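Local coordinates for regulating synaptic membrane exocytosis protein 2 (Rattus norvegicus, PDB 2CJS) that probably acts in synaptic vesicle exocytosis as a Rab3-interacting scaffold, its zinc-finger domain binding a partner protein, at residues C[10-15]-C[37-42]. Numbering follows the deposited sequence. Where two conformers were deposited one is given.
Sequences PTCGIC and ARCGGR. With ZN (zinc ion), chain L.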
loop_
_atom_site.group_PDB
_atom_site.type_symbol
_atom_site.label_atom_id
_atom_site.label_comp_id
_atom_site.label_asym_id
_atom_site.label_seq_id
_atom_site.Cartn_x
_atom_site.Cartn_y
_atom_site.Cartn_z
ATOM N N PRO C 10 1.045 -11.980 13.387
ATOM C CA PRO C 10 1.475 -10.775 14.114
ATOM C C PRO C 10 0.367 -9.678 14.138
ATOM O O PRO C 10 -0.281 -9.419 13.106
ATOM C CB PRO C 10 2.721 -10.298 13.331
ATOM C CG PRO C 10 2.738 -11.102 12.087
ATOM C CD PRO C 10 2.037 -12.399 12.380
ATOM N N THR C 11 0.258 -8.998 15.266
ATOM C CA THR C 11 -0.850 -8.104 15.482
ATOM C C THR C 11 -0.328 -6.864 16.189
ATOM O O THR C 11 0.591 -6.971 17.026
ATOM C CB THR C 11 -1.866 -8.784 16.340
ATOM O OG1 THR C 11 -2.353 -9.958 15.656
ATOM C CG2 THR C 11 -2.988 -7.826 16.681
ATOM N N CYS C 12 -0.924 -5.715 15.868
ATOM C CA CYS C 12 -0.475 -4.427 16.389
ATOM C C CYS C 12 -0.326 -4.516 17.927
ATOM O O CYS C 12 -1.233 -4.969 18.604
ATOM C CB CYS C 12 -1.514 -3.375 15.999
ATOM S SG CYS C 12 -1.126 -1.753 16.742
ATOM N N GLY C 13 0.808 -4.044 18.445
ATOM C CA GLY C 13 1.084 -4.109 19.897
ATOM C C GLY C 13 0.377 -3.035 20.709
ATOM O O GLY C 13 0.482 -3.006 21.935
ATOM N N ILE C 14 -0.355 -2.156 20.031
ATOM C CA ILE C 14 -1.165 -1.122 20.669
ATOM C C ILE C 14 -2.628 -1.472 20.754
ATOM O O ILE C 14 -3.194 -1.501 21.853
ATOM C CB ILE C 14 -0.997 0.271 19.953
ATOM C CG1 ILE C 14 0.486 0.644 19.709
ATOM C CG2 ILE C 14 -1.740 1.412 20.728
ATOM C CD1 ILE C 14 1.358 0.847 21.048
ATOM N N CYS C 15 -3.278 -1.709 19.595
ATOM C CA CYS C 15 -4.717 -1.989 19.588
ATOM C C CYS C 15 -4.970 -3.479 19.721
ATOM O O CYS C 15 -6.074 -3.910 20.133
ATOM C CB CYS C 15 -5.369 -1.455 18.288
ATOM S SG CYS C 15 -4.861 -2.185 16.713
ATOM N N ALA C 37 -1.392 1.571 11.382
ATOM C CA ALA C 37 -1.639 2.988 10.965
ATOM C C ALA C 37 -2.579 3.747 11.875
ATOM O O ALA C 37 -2.603 4.981 11.848
ATOM C CB ALA C 37 -2.122 3.088 9.465
ATOM N N ARG C 38 -3.390 3.039 12.658
ATOM C CA ARG C 38 -4.309 3.754 13.575
ATOM C C ARG C 38 -3.629 4.133 14.868
ATOM O O ARG C 38 -4.206 4.881 15.680
ATOM C CB ARG C 38 -5.501 2.872 13.967
ATOM C CG ARG C 38 -6.520 2.741 12.888
ATOM C CD ARG C 38 -7.598 1.728 13.333
ATOM N NE ARG C 38 -8.736 1.715 12.398
ATOM C CZ ARG C 38 -9.836 0.981 12.577
ATOM N NH1 ARG C 38 -9.925 0.183 13.644
ATOM N NH2 ARG C 38 -10.840 1.030 11.701
ATOM N N CYS C 39 -2.415 3.625 15.099
ATOM C CA CYS C 39 -1.912 3.564 16.468
ATOM C C CYS C 39 -0.587 4.286 16.650
ATOM O O CYS C 39 0.093 4.092 17.696
ATOM C CB CYS C 39 -1.769 2.089 16.860
ATOM S SG CYS C 39 -3.395 1.303 17.137
ATOM N N GLY C 40 -0.216 5.128 15.698
ATOM C CA GLY C 40 1.013 5.921 15.890
ATOM C C GLY C 40 1.232 6.727 14.613
ATOM O O GLY C 40 0.343 6.755 13.737
ATOM N N GLY C 41 2.341 7.462 14.516
ATOM C CA GLY C 41 2.531 8.282 13.290
ATOM C C GLY C 41 4.010 8.411 13.024
ATOM O O GLY C 41 4.814 7.707 13.606
ATOM N N ARG C 42 4.332 9.344 12.136
ATOM C CA ARG C 42 5.680 9.473 11.579
ATOM C C ARG C 42 6.114 10.925 11.759
ATOM O O ARG C 42 5.292 11.839 11.603
ATOM C CB ARG C 42 5.585 9.142 10.077
ATOM C CG ARG C 42 6.948 9.113 9.414
ATOM C CD ARG C 42 6.830 9.038 7.860
ATOM N NE ARG C 42 6.046 10.149 7.273
ATOM C CZ ARG C 42 5.722 10.188 5.980
ATOM N NH1 ARG C 42 6.119 9.198 5.190
ATOM N NH2 ARG C 42 5.007 11.197 5.470
HETATM ZN ZN ZN L . -3.140 -0.728 16.039
#
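The CA atoms of Ile14 and Cys39 are the nearest pair across the two segments, 6.3 Å apart. Residues 10-15 form a loop that makes a tight turn from Cys12 to Cys15, while 37-42 runs through a turn into the first residues of strand 40-45. No hydrogen bond links the segments; a zinc ion does. Cys12 SG and Cys15 SG each bind the zinc at 2.4 Å, and Cys39 SG reaches it at 2.3 Å from the other segment. The two cysteines of the loop use different rotamers to aim at one metal: SG of Cys12 lies anti to its own backbone N (chi1 175°), whereas SG of Cys15 sits between N and the carbonyl carbon (chi1 64°). Within the loop, the backbone N-H groups of Ile14 and Cys15 both point at Cys12 SG. The first bond is 3.4 Å from Ile14 N to Cys12 SG, and the second, from Cys15 N, is longer but nearly straight at 171°. These donors probably offset some of the thiolate's negative charge and fix its place. Beside the metal, Ile14 rests on Cys39, its CB 3.7 Å from Cys39 CB, with CG1 and CG2 both against that same methylene. It also touches Phe35 and Cys54, the latter a ligand of the second zinc. Cutting Ile14 back to an alanine removes both branches against the Cys39 methylene and is likely to open a gap between the two zinc sites. Next to Cys39, Arg38 NE forms a salt bridge with an acidic side chain of another protein's chain. Cys36 supplies the fourth sulfur of this Cys4 site, and with Cys28, Cys31, Cys54 and Cys57 holding the other zinc, the CxxC pairs interleave in the cross-brace characteristic of the RING clan.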